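Local coordinates for inner membrane lipoprotein SadB (Salmonella enterica, PDB 4C47) that is required for proper surface expression of the autotransporter adhesin SadA and could take a direct part in its biogenesis, at residues L75-T80 with N176-L181; N87-L92 with I185-V190; D111-L116 with G161-V166; L123-T128 with M152-E157. One frame throughout, in Å; residues are numbered along the deposited sequence.

Overall arrangement
All four contacts lie in the globular C-terminal beta-sandwich domain, after the long helix that leads out of the trimeric coiled coil, and each is partly buried. Interactions 1 and 4 are backbone pairings at opposite edges of one sheet, 73-75 on 180-186 and 124-130 on 148-153. Interaction 3 pairs edge strand 164-171 of the other sheet with 105-114. Interaction 2 has no strand pairing: side chains and a water join the two sheets at one end. L112, F125 and L181 face the interior, where F125 of interaction 4 meets I185 and L112 of interactions 2 and 3, whereas Asx turns shape loops at strand ends; the buried charge of D111 is met by R95. Interactions 2 and 3 also touch other subunits.

Interaction 1: residues L75-T80 with N176-L181; sequences LDPSQT and NNLKYL
L178 lays its CG 3.8 Å from P77 CG, the two side chains crossing at about a right angle. Among its other neighbours are I108 and W129, so a proline ring suits this side of it. Next, K179 brings its CA within 3.2 Å of D76 OD1, and its CB runs alongside the aspartate. The lysine chain then bends at its last torsion (chi4 -51°), and NZ makes a weak hydrogen bond to N176 O at 3.4 Å. D76 OD1 instead accepts S78 N, from above the carboxylate plane, in an Asx turn. This opens the type I turn D76-Q79, whose second position accepts the fixed phi of P77. Y180 points away from 75-80, its OH bonded to E74; with K179 it forms a classic beta bulge opposite G130. L181 closes the contact as the antiparallel, hydrogen-bonded partner of L75. L75 N to L181 O and L181 N to L75 O both measure 2.9 Å, while L75 CD1 rests 3.7 Å from L181 CB. Strand 73-75 is thus held by paired backbone bonds and leucine packing, whereas the charges of D76 and K179, with NZ 5.3 Å from OD1, are not in contact and probably attract each other only diffusely.

Interaction 2: residues N87-L92 with I185-V190; sequences NGNIGL and IDMENV
M187 reaches from the end of strand 180-186 to N87, N89 and I90 in the turn before strand 91-102. Its CB points toward that turn, and CG passes 3.6 Å from N87 ND2. The chain bends at chi2 (-98°) and again at chi3, which brings SD 3.4 Å from N87 ND2 in a weak N-H...S hydrogen bond. The sulfur also lies 3.6 Å from I90 CD1, the two side chains sliding past each other in opposite directions. At the tip, CE packs 3.6 Å from N89 CB; a flexible thioether suits a place that mixes amide and aliphatic neighbours. The strands belong to different sheets of the beta-sandwich, and the contact joins them at one end through side chains. N87 uses both ends of its amide. Its OD1 accepts N89 N and, in the carbonyl plane and nearly straight, I90 N, an Asx turn and Asx motif that hold the amide in place. Its ND2 also donates to a water 2.8 Å away, which donates in turn to I185 O. Deeper in, I90 CD1 meets V190 CG1 tip to tip, and L92 CD1 lies 3.7 Å from I185 CD1, with L123 and F125 packed beside these aliphatic chains.

Interaction 3: residues D111-L116 with G161-V166; sequences DLVNLL and GAWTNV
V113 turns CG1 into the position between its backbone N and carbonyl carbon (chi1 63°), while W163 swings its indole beside its own backbone N (chi1 -72°), so that methyl and ring meet. V113 CG1 sits over one face of the six-membered ring, 3.5 Å from its centroid and 12° off the normal, a close CH-pi contact. The other methyl, CG2, lies 3.4 Å from G161 C. A beta-branched residue thus fills two places at once, and G161 has a positive phi that glycine tolerates readily. D111 CB adds an oblique contact to the indole, 3.6 Å from W163 CE3. R95 ties the group together from strand 91-102, making a salt bridge to D111 OD2 and a cation-pi contact with W163. The backbone is that of antiparallel strands 105-114 and 164-171, at the edge of one sheet of the beta-sandwich. L112 and T164 form the hydrogen-bonded pair, with L112 N to T164 O at 2.9 Å and T164 N to L112 O at 2.7 Å. Toward the G161 end the strand pairing gives way to looser links: a water bridges N114 N and A162 O, and G161 N reaches N114 O at 3.2 Å. That carbonyl also accepts S117 OG of the third subunit, whose I118 packs on V113 and W163. On the sandwich interior, L112 CD1 meets V166 CG2 at 3.7 Å.

Interaction 4: residues L123-T128 with M152-E157; sequences LAFNMT and MDSTIE
F125 and M152 form an antiparallel hydrogen-bonded pair, with F125 N to M152 O and M152 N to F125 O both 2.9 Å, next to the non-hydrogen-bonded pair of A124 and D153. The side chains divide between the two faces of the sheet accordingly. On the face of F125, M152 extends fully from a CG anti to its backbone N (chi1 -179°), which carries the sulfur past the aromatic ring. SD lies 5.4 Å from the F125 ring centroid, 57° off the normal, an oblique Met-aromatic contact rather than a stack. The methyl end of M127, bent at chi3, crosses to M152, its CE 3.8 Å from M152 CB. Long, pliable methionine chains can shape themselves to the side of a rigid ring, which suits both to this place. On the other face, small A124 brings its CB 3.7 Å from D153 OD1, where an exposed aspartate can stay hydrated. At S154 the regular ladder gives out, and the side chain supplies the stronger link. S154 OG donates to L123 O at 2.9 Å. A weak second bond comes from S154 N to the same oxygen, so one residue offers that carbonyl two donors, the hydroxyl being the firmer. S154 OG also approaches F125 CE2 at 3.9 Å. Strand 148-153, which follows helix 140-146, is an edge strand of its sheet within this chain; across 124-130 lies 180-186, joined to A124 and N126 by backbone hydrogen bonds, while the M152 side chain reaches V166 and L168 of strand 164-171 in the facing sheet.

Interaction 1: residues L75-T80 with N176-L181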
loop_
_atom_site.group_PDB
_atom_site.type_symbol
_atom_site.label_atom_id
_atom_site.label_comp_id
_atom_site.label_asym_id
_atom_site.label_seq_id
_atom_site.Cartn_x
_atom_site.Cartn_y
_atom_site.Cartn_z
ATOM N N LEU A 75 -17.140 12.655 7.807
ATOM C CA LEU A 75 -18.140 13.566 7.267
ATOM C C LEU A 75 -18.212 14.891 8.023
ATOM O O LEU A 75 -17.757 15.005 9.163
ATOM C CB LEU A 75 -19.518 12.892 7.235
ATOM C CG LEU A 75 -20.050 12.261 8.524
ATOM C CD1 LEU A 75 -20.802 13.272 9.376
ATOM C CD2 LEU A 75 -20.939 11.071 8.213
ATOM N N ASP A 76 -18.776 15.894 7.359
ATOM C CA ASP A 76 -19.159 17.141 7.999
ATOM C C ASP A 76 -20.661 17.048 8.217
ATOM O O ASP A 76 -21.435 17.207 7.276
ATOM C CB ASP A 76 -18.819 18.328 7.093
ATOM C CG ASP A 76 -19.083 19.676 7.755
ATOM O OD1 ASP A 76 -19.760 19.720 8.804
ATOM O OD2 ASP A 76 -18.617 20.700 7.215
ATOM N N PRO A 77 -21.079 16.785 9.466
ATOM C CA PRO A 77 -22.489 16.543 9.798
ATOM C C PRO A 77 -23.390 17.740 9.513
ATOM O O PRO A 77 -24.609 17.592 9.478
ATOM C CB PRO A 77 -22.452 16.249 11.308
ATOM C CG PRO A 77 -21.190 16.877 11.793
ATOM C CD PRO A 77 -20.215 16.743 10.657
ATOM N N SER A 78 -22.795 18.910 9.309
ATOM C CA SER A 78 -23.562 20.110 9.011
ATOM C C SER A 78 -23.877 20.197 7.519
ATOM O O SER A 78 -24.770 20.935 7.103
ATOM C CB SER A 78 -22.792 21.352 9.456
ATOM O OG SER A 78 -21.550 21.452 8.780
ATOM N N GLN A 79 -23.133 19.438 6.720
ATOM C CA GLN A 79 -23.277 19.469 5.266
ATOM C C GLN A 79 -23.640 18.094 4.714
ATOM O O GLN A 79 -23.389 17.796 3.548
ATOM C CB GLN A 79 -21.975 19.949 4.621
ATOM C CG GLN A 79 -21.595 21.377 4.967
ATOM C CD GLN A 79 -22.449 22.398 4.242
ATOM O OE1 GLN A 79 -23.553 22.724 4.679
ATOM N NE2 GLN A 79 -21.942 22.907 3.126
ATOM N N THR A 80 -24.238 17.259 5.555
ATOM C CA THR A 80 -24.499 15.876 5.184
ATOM C C THR A 80 -25.893 15.424 5.610
ATOM O O THR A 80 -26.358 15.756 6.699
ATOM C CB THR A 80 -23.429 14.935 5.798
ATOM O OG1 THR A 80 -22.157 15.194 5.188
ATOM C CG2 THR A 80 -23.789 13.470 5.591
ATOM N N ASN A 176 -22.851 24.561 15.817
ATOM C CA ASN A 176 -22.245 25.414 14.798
ATOM C C ASN A 176 -20.730 25.226 14.668
ATOM O O ASN A 176 -20.124 25.661 13.690
ATOM C CB ASN A 176 -22.597 26.886 15.040
ATOM C CG ASN A 176 -22.460 27.289 16.496
ATOM O OD1 ASN A 176 -23.300 26.947 17.328
ATOM N ND2 ASN A 176 -21.401 28.029 16.810
ATOM N N ASN A 177 -20.125 24.569 15.653
ATOM C CA ASN A 177 -18.702 24.252 15.596
ATOM C C ASN A 177 -18.466 22.810 15.161
ATOM O O ASN A 177 -17.369 22.454 14.731
ATOM C CB ASN A 177 -18.032 24.500 16.948
ATOM C CG ASN A 177 -18.054 25.959 17.353
ATOM O OD1 ASN A 177 -18.527 26.305 18.435
ATOM N ND2 ASN A 177 -17.537 26.822 16.488
ATOM N N LEU A 178 -19.501 21.986 15.282
ATOM C CA LEU A 178 -19.410 20.577 14.922
ATOM C C LEU A 178 -19.338 20.401 13.409
ATOM O O LEU A 178 -20.367 20.325 12.738
ATOM C CB LEU A 178 -20.607 19.806 15.485
ATOM C CG LEU A 178 -20.629 18.292 15.271
ATOM C CD1 LEU A 178 -19.460 17.641 15.989
ATOM C CD2 LEU A 178 -21.950 17.706 15.744
ATOM N N LYS A 179 -18.123 20.338 12.873
ATOM C CA LYS A 179 -17.944 20.173 11.433
ATOM C C LYS A 179 -17.086 18.963 11.077
ATOM O O LYS A 179 -16.707 18.784 9.920
ATOM C CB LYS A 179 -17.362 21.441 10.809
ATOM C CG LYS A 179 -18.221 22.669 11.034
ATOM C CD LYS A 179 -17.813 23.812 10.132
ATOM C CE LYS A 179 -18.629 25.052 10.444
ATOM N NZ LYS A 179 -20.087 24.755 10.450
ATOM N N TYR A 180 -16.783 18.135 12.071
ATOM C CA TYR A 180 -16.030 16.911 11.824
ATOM C C TYR A 180 -16.567 15.742 12.634
ATOM O O TYR A 180 -16.631 15.798 13.864
ATOM C CB TYR A 180 -14.539 17.096 12.120
ATOM C CG TYR A 180 -13.724 15.853 11.836
ATOM C CD1 TYR A 180 -13.437 15.475 10.532
ATOM C CD2 TYR A 180 -13.251 15.053 12.869
ATOM C CE1 TYR A 180 -12.697 14.341 10.261
ATOM C CE2 TYR A 180 -12.510 13.912 12.609
ATOM C CZ TYR A 180 -12.237 13.563 11.302
ATOM O OH TYR A 180 -11.505 12.432 11.031
ATOM N N LEU A 181 -16.948 14.685 11.927
ATOM C CA LEU A 181 -17.374 13.449 12.557
ATOM C C LEU A 181 -16.762 12.257 11.839
ATOM O O LEU A 181 -16.904 12.101 10.628
ATOM C CB LEU A 181 -18.899 13.338 12.578
ATOM C CG LEU A 181 -19.458 12.063 13.211
ATOM C CD1 LEU A 181 -18.975 11.910 14.648
ATOM C CD2 LEU A 181 -20.978 12.059 13.148
#

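Interaction 2: residues N87-L92 with I185-V190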
loop_
_atom_site.group_PDB
_atom_site.type_symbol
_atom_site.label_atom_id
_atom_site.label_comp_id
_atom_site.label_asym_id
_atom_site.label_seq_id
_atom_site.Cartn_x
_atom_site.Cartn_y
_atom_site.Cartn_z
ATOM N N ASN A 87 -17.241 -1.727 6.310
ATOM C CA ASN A 87 -15.913 -2.221 6.661
ATOM C C ASN A 87 -15.538 -3.516 5.947
ATOM O O ASN A 87 -14.539 -4.156 6.282
ATOM C CB ASN A 87 -15.778 -2.395 8.177
ATOM C CG ASN A 87 -16.787 -3.381 8.753
ATOM O OD1 ASN A 87 -17.533 -4.034 8.021
ATOM N ND2 ASN A 87 -16.805 -3.496 10.077
ATOM N N GLY A 88 -16.348 -3.905 4.970
ATOM C CA GLY A 88 -16.092 -5.122 4.224
ATOM C C GLY A 88 -16.892 -6.305 4.736
ATOM O O GLY A 88 -16.955 -7.348 4.088
ATOM N N ASN A 89 -17.503 -6.146 5.905
ATOM C CA ASN A 89 -18.301 -7.211 6.502
ATOM C C ASN A 89 -19.723 -6.760 6.791
ATOM O O ASN A 89 -20.684 -7.460 6.479
ATOM C CB ASN A 89 -17.657 -7.716 7.793
ATOM C CG ASN A 89 -16.296 -8.334 7.565
ATOM O OD1 ASN A 89 -15.959 -8.731 6.452
ATOM N ND2 ASN A 89 -15.506 -8.431 8.630
ATOM N N ILE A 90 -19.843 -5.590 7.407
ATOM C CA ILE A 90 -21.142 -5.021 7.726
ATOM C C ILE A 90 -21.339 -3.703 6.987
ATOM O O ILE A 90 -20.464 -2.839 6.992
ATOM C CB ILE A 90 -21.301 -4.809 9.246
ATOM C CG1 ILE A 90 -21.467 -6.155 9.950
ATOM C CG2 ILE A 90 -22.494 -3.924 9.545
ATOM C CD1 ILE A 90 -21.706 -6.039 11.434
ATOM N N GLY A 91 -22.485 -3.571 6.330
ATOM C CA GLY A 91 -22.831 -2.346 5.638
ATOM C C GLY A 91 -24.010 -1.656 6.297
ATOM O O GLY A 91 -25.054 -2.265 6.532
ATOM N N LEU A 92 -23.834 -0.376 6.599
ATOM C CA LEU A 92 -24.864 0.428 7.232
ATOM C C LEU A 92 -25.030 1.712 6.445
ATOM O O LEU A 92 -24.053 2.275 5.954
ATOM C CB LEU A 92 -24.469 0.779 8.670
ATOM C CG LEU A 92 -24.232 -0.347 9.678
ATOM C CD1 LEU A 92 -23.857 0.239 11.030
ATOM C CD2 LEU A 92 -25.460 -1.230 9.806
ATOM N N ILE A 185 -16.985 1.067 12.890
ATOM C CA ILE A 185 -17.654 -0.071 13.510
ATOM C C ILE A 185 -16.704 -0.951 14.320
ATOM O O ILE A 185 -15.695 -1.432 13.805
ATOM C CB ILE A 185 -18.335 -0.961 12.448
ATOM C CG1 ILE A 185 -19.405 -0.178 11.694
ATOM C CG2 ILE A 185 -18.948 -2.191 13.097
ATOM C CD1 ILE A 185 -20.538 0.274 12.569
ATOM N N ASP A 186 -17.038 -1.165 15.589
ATOM C CA ASP A 186 -16.350 -2.161 16.399
ATOM C C ASP A 186 -17.123 -3.472 16.297
ATOM O O ASP A 186 -18.339 -3.503 16.498
ATOM C CB ASP A 186 -16.237 -1.703 17.854
ATOM C CG ASP A 186 -15.189 -2.480 18.633
ATOM O OD1 ASP A 186 -15.145 -3.723 18.509
ATOM O OD2 ASP A 186 -14.403 -1.844 19.366
ATOM N N MET A 187 -16.408 -4.549 15.986
ATOM C CA MET A 187 -17.035 -5.814 15.616
ATOM C C MET A 187 -16.874 -6.910 16.662
ATOM O O MET A 187 -17.216 -8.064 16.411
ATOM C CB MET A 187 -16.462 -6.299 14.285
ATOM C CG MET A 187 -16.718 -5.353 13.132
ATOM S SD MET A 187 -18.136 -5.874 12.158
ATOM C CE MET A 187 -17.472 -7.339 11.384
ATOM N N GLU A 188 -16.362 -6.542 17.833
ATOM C CA GLU A 188 -16.047 -7.506 18.886
ATOM C C GLU A 188 -17.234 -8.369 19.322
ATOM O O GLU A 188 -17.137 -9.596 19.344
ATOM C CB GLU A 188 -15.443 -6.793 20.099
ATOM N N ASN A 189 -18.350 -7.731 19.660
ATOM C CA ASN A 189 -19.509 -8.450 20.185
ATOM C C ASN A 189 -20.704 -8.490 19.234
ATOM O O ASN A 189 -21.848 -8.633 19.666
ATOM C CB ASN A 189 -19.933 -7.854 21.528
ATOM C CG ASN A 189 -18.819 -7.883 22.555
ATOM O OD1 ASN A 189 -18.034 -8.830 22.607
ATOM N ND2 ASN A 189 -18.740 -6.842 23.373
ATOM N N VAL A 190 -20.428 -8.366 17.939
ATOM C CA VAL A 190 -21.462 -8.401 16.912
ATOM C C VAL A 190 -22.062 -9.799 16.772
ATOM O O VAL A 190 -21.338 -10.794 16.769
ATOM C CB VAL A 190 -20.896 -7.932 15.553
ATOM C CG1 VAL A 190 -21.837 -8.286 14.411
ATOM C CG2 VAL A 190 -20.619 -6.440 15.584
HETATM O O HOH W 1 -14.940 -1.933 11.380
#

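Interaction 3: residues D111-L116 with G161-V166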
loop_
_atom_site.group_PDB
_atom_site.type_symbol
_atom_site.label_atom_id
_atom_site.label_comp_id
_atom_site.label_asym_id
_atom_site.label_seq_id
_atom_site.Cartn_x
_atom_site.Cartn_y
_atom_site.Cartn_z
ATOM N N ASP A 111 -31.027 8.206 11.725
ATOM C CA ASP A 111 -31.507 6.852 11.500
ATOM C C ASP A 111 -30.369 6.030 10.913
ATOM O O ASP A 111 -29.656 6.486 10.017
ATOM C CB ASP A 111 -32.705 6.837 10.546
ATOM C CG ASP A 111 -33.982 7.335 11.198
ATOM O OD1 ASP A 111 -34.125 7.173 12.428
ATOM O OD2 ASP A 111 -34.844 7.882 10.477
ATOM N N LEU A 112 -30.190 4.823 11.435
ATOM C CA LEU A 112 -29.265 3.871 10.847
ATOM C C LEU A 112 -30.072 2.736 10.239
ATOM O O LEU A 112 -31.154 2.402 10.733
ATOM C CB LEU A 112 -28.307 3.321 11.906
ATOM C CG LEU A 112 -27.269 4.275 12.502
ATOM C CD1 LEU A 112 -26.471 3.579 13.594
ATOM C CD2 LEU A 112 -26.338 4.805 11.422
ATOM N N VAL A 113 -29.555 2.149 9.166
ATOM C CA VAL A 113 -30.211 1.009 8.544
ATOM C C VAL A 113 -29.197 -0.049 8.098
ATOM O O VAL A 113 -28.148 0.269 7.514
ATOM C CB VAL A 113 -31.112 1.435 7.356
ATOM C CG1 VAL A 113 -30.293 2.068 6.239
ATOM C CG2 VAL A 113 -31.904 0.246 6.842
ATOM N N ASN A 114 -29.512 -1.302 8.415
ATOM C CA ASN A 114 -28.703 -2.449 8.026
ATOM C C ASN A 114 -28.900 -2.760 6.547
ATOM O O ASN A 114 -30.016 -3.031 6.106
ATOM C CB ASN A 114 -29.068 -3.653 8.900
ATOM C CG ASN A 114 -28.346 -4.924 8.493
ATOM O OD1 ASN A 114 -27.334 -4.892 7.795
ATOM N ND2 ASN A 114 -28.869 -6.061 8.939
ATOM N N LEU A 115 -27.811 -2.712 5.785
ATOM C CA LEU A 115 -27.871 -2.904 4.341
ATOM C C LEU A 115 -27.902 -4.379 3.963
ATOM O O LEU A 115 -28.223 -4.727 2.829
ATOM C CB LEU A 115 -26.680 -2.222 3.665
ATOM C CG LEU A 115 -26.591 -0.706 3.832
ATOM C CD1 LEU A 115 -25.409 -0.137 3.045
ATOM C CD2 LEU A 115 -27.903 -0.054 3.410
ATOM N N LEU A 116 -27.570 -5.240 4.920
ATOM C CA LEU A 116 -27.476 -6.674 4.668
ATOM C C LEU A 116 -28.850 -7.344 4.742
ATOM O O LEU A 116 -29.855 -6.695 5.036
ATOM C CB LEU A 116 -26.516 -7.321 5.664
ATOM C CG LEU A 116 -25.130 -6.677 5.779
ATOM C CD1 LEU A 116 -24.243 -7.463 6.737
ATOM C CD2 LEU A 116 -24.470 -6.549 4.409
ATOM N N GLY A 161 -33.144 -3.513 6.321
ATOM C CA GLY A 161 -33.984 -2.574 5.599
ATOM C C GLY A 161 -34.737 -1.586 6.472
ATOM O O GLY A 161 -35.378 -0.665 5.965
ATOM N N ALA A 162 -34.651 -1.767 7.786
ATOM C CA ALA A 162 -35.415 -0.946 8.721
ATOM C C ALA A 162 -34.623 0.234 9.277
ATOM O O ALA A 162 -33.706 0.058 10.083
ATOM C CB ALA A 162 -35.959 -1.803 9.861
ATOM N N TRP A 163 -34.981 1.435 8.834
ATOM C CA TRP A 163 -34.418 2.656 9.390
ATOM C C TRP A 163 -34.698 2.715 10.885
ATOM O O TRP A 163 -35.852 2.654 11.308
ATOM C CB TRP A 163 -35.016 3.886 8.702
ATOM C CG TRP A 163 -34.544 4.087 7.292
ATOM C CD1 TRP A 163 -35.250 3.851 6.148
ATOM C CD2 TRP A 163 -33.259 4.573 6.878
ATOM N NE1 TRP A 163 -34.482 4.158 5.046
ATOM C CE2 TRP A 163 -33.258 4.604 5.467
ATOM C CE3 TRP A 163 -32.111 4.985 7.562
ATOM C CZ2 TRP A 163 -32.152 5.031 4.729
ATOM C CZ3 TRP A 163 -31.013 5.411 6.826
ATOM C CH2 TRP A 163 -31.044 5.428 5.425
ATOM N N THR A 164 -33.644 2.839 11.683
ATOM C CA THR A 164 -33.784 2.766 13.134
ATOM C C THR A 164 -33.205 3.994 13.836
ATOM O O THR A 164 -32.095 4.431 13.530
ATOM C CB THR A 164 -33.120 1.493 13.688
ATOM O OG1 THR A 164 -33.556 0.359 12.926
ATOM C CG2 THR A 164 -33.479 1.289 15.158
ATOM N N ASN A 165 -33.969 4.542 14.776
ATOM C CA ASN A 165 -33.569 5.744 15.499
ATOM C C ASN A 165 -32.348 5.549 16.394
ATOM O O ASN A 165 -32.338 4.687 17.270
ATOM C CB ASN A 165 -34.741 6.280 16.324
ATOM C CG ASN A 165 -35.177 7.660 15.882
ATOM O OD1 ASN A 165 -34.350 8.552 15.692
ATOM N ND2 ASN A 165 -36.479 7.840 15.704
ATOM N N VAL A 166 -31.319 6.358 16.160
ATOM C CA VAL A 166 -30.098 6.323 16.958
ATOM C C VAL A 166 -29.676 7.745 17.330
ATOM O O VAL A 166 -29.739 8.659 16.502
ATOM C CB VAL A 166 -28.949 5.611 16.209
ATOM C CG1 VAL A 166 -27.653 5.693 16.999
ATOM C CG2 VAL A 166 -29.310 4.158 15.935
HETATM O O HOH W 2 -31.563 -1.655 10.277
#

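Interaction 4: residues L123-T128 with M152-E157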
loop_
_atom_site.group_PDB
_atom_site.type_symbol
_atom_site.label_atom_id
_atom_site.label_comp_id
_atom_site.label_asym_id
_atom_site.label_seq_id
_atom_site.Cartn_x
_atom_site.Cartn_y
_atom_site.Cartn_z
ATOM N N LEU A 123 -23.905 -3.880 18.003
ATOM C CA LEU A 123 -22.871 -3.112 17.331
ATOM C C LEU A 123 -22.317 -2.064 18.286
ATOM O O LEU A 123 -23.048 -1.522 19.116
ATOM C CB LEU A 123 -23.439 -2.421 16.088
ATOM C CG LEU A 123 -23.546 -3.216 14.785
ATOM C CD1 LEU A 123 -24.380 -2.460 13.766
ATOM C CD2 LEU A 123 -22.167 -3.498 14.221
ATOM N N ALA A 124 -21.024 -1.788 18.170
ATOM C CA ALA A 124 -20.404 -0.699 18.911
ATOM C C ALA A 124 -19.812 0.295 17.917
ATOM O O ALA A 124 -19.337 -0.094 16.850
ATOM C CB ALA A 124 -19.333 -1.230 19.849
ATOM N N PHE A 125 -19.847 1.577 18.259
ATOM C CA PHE A 125 -19.377 2.600 17.335
ATOM C C PHE A 125 -18.190 3.375 17.891
ATOM O O PHE A 125 -18.274 3.963 18.965
ATOM C CB PHE A 125 -20.514 3.565 16.987
ATOM C CG PHE A 125 -21.715 2.895 16.384
ATOM C CD1 PHE A 125 -21.785 2.662 15.019
ATOM C CD2 PHE A 125 -22.777 2.499 17.181
ATOM C CE1 PHE A 125 -22.891 2.043 14.465
ATOM C CE2 PHE A 125 -23.883 1.882 16.634
ATOM C CZ PHE A 125 -23.940 1.653 15.274
ATOM N N ASN A 126 -17.082 3.373 17.161
ATOM C CA ASN A 126 -15.968 4.244 17.507
ATOM C C ASN A 126 -16.219 5.617 16.905
ATOM O O ASN A 126 -16.422 5.740 15.699
ATOM C CB ASN A 126 -14.645 3.664 17.006
ATOM C CG ASN A 126 -14.265 2.381 17.722
ATOM O OD1 ASN A 126 -14.614 2.181 18.884
ATOM N ND2 ASN A 126 -13.545 1.505 17.030
ATOM N N MET A 127 -16.233 6.648 17.743
ATOM C CA MET A 127 -16.556 7.986 17.263
ATOM C C MET A 127 -15.540 9.041 17.681
ATOM O O MET A 127 -15.077 9.060 18.822
ATOM C CB MET A 127 -17.957 8.402 17.715
ATOM C CG MET A 127 -19.070 7.573 17.104
ATOM S SD MET A 127 -20.693 8.122 17.644
ATOM C CE MET A 127 -20.468 8.112 19.421
ATOM N N THR A 128 -15.202 9.913 16.736
ATOM C CA THR A 128 -14.306 11.035 16.986
ATOM C C THR A 128 -14.934 12.271 16.369
ATOM O O THR A 128 -15.410 12.219 15.246
ATOM C CB THR A 128 -12.924 10.797 16.350
ATOM O OG1 THR A 128 -12.375 9.570 16.847
ATOM C CG2 THR A 128 -11.977 11.948 16.675
ATOM N N MET A 152 -19.470 4.224 21.570
ATOM C CA MET A 152 -20.880 4.041 21.877
ATOM C C MET A 152 -21.264 2.570 21.818
ATOM O O MET A 152 -21.339 1.979 20.739
ATOM C CB MET A 152 -21.760 4.838 20.915
ATOM C CG MET A 152 -23.243 4.699 21.208
ATOM S SD MET A 152 -24.296 5.449 19.955
ATOM C CE MET A 152 -25.917 5.105 20.639
ATOM N N ASP A 153 -21.492 1.985 22.989
ATOM C CA ASP A 153 -22.021 0.632 23.085
ATOM C C ASP A 153 -23.529 0.674 22.891
ATOM O O ASP A 153 -24.234 1.396 23.597
ATOM C CB ASP A 153 -21.689 0.019 24.447
ATOM C CG ASP A 153 -20.268 -0.503 24.520
ATOM O OD1 ASP A 153 -19.792 -1.079 23.517
ATOM O OD2 ASP A 153 -19.626 -0.339 25.581
ATOM N N SER A 154 -24.023 -0.096 21.928
ATOM C CA SER A 154 -25.456 -0.154 21.682
ATOM C C SER A 154 -25.946 -1.593 21.665
ATOM O O SER A 154 -25.301 -2.477 21.100
ATOM C CB SER A 154 -25.811 0.534 20.362
ATOM O OG SER A 154 -25.732 -0.367 19.275
ATOM N N THR A 155 -27.089 -1.821 22.300
ATOM C CA THR A 155 -27.747 -3.118 22.256
ATOM C C THR A 155 -28.827 -3.076 21.187
ATOM O O THR A 155 -29.705 -3.936 21.139
ATOM C CB THR A 155 -28.377 -3.479 23.611
ATOM O OG1 THR A 155 -29.262 -2.429 24.025
ATOM C CG2 THR A 155 -27.296 -3.671 24.666
ATOM N N ILE A 156 -28.749 -2.062 20.330
ATOM C CA ILE A 156 -29.724 -1.859 19.267
ATOM C C ILE A 156 -29.679 -2.990 18.245
ATOM O O ILE A 156 -28.612 -3.337 17.735
ATOM C CB ILE A 156 -29.475 -0.525 18.530
ATOM C CG1 ILE A 156 -29.334 0.630 19.527
ATOM C CG2 ILE A 156 -30.580 -0.253 17.520
ATOM C CD1 ILE A 156 -30.541 0.839 20.408
ATOM N N GLU A 157 -30.840 -3.564 17.953
ATOM C CA GLU A 157 -30.946 -4.573 16.908
ATOM C C GLU A 157 -31.391 -3.937 15.598
ATOM O O GLU A 157 -32.473 -3.357 15.517
ATOM C CB GLU A 157 -31.927 -5.672 17.308
ATOM C CG GLU A 157 -32.174 -6.691 16.209
ATOM C CD GLU A 157 -33.115 -7.797 16.635
ATOM O OE1 GLU A 157 -33.748 -7.666 17.704
ATOM O OE2 GLU A 157 -33.217 -8.802 15.900
#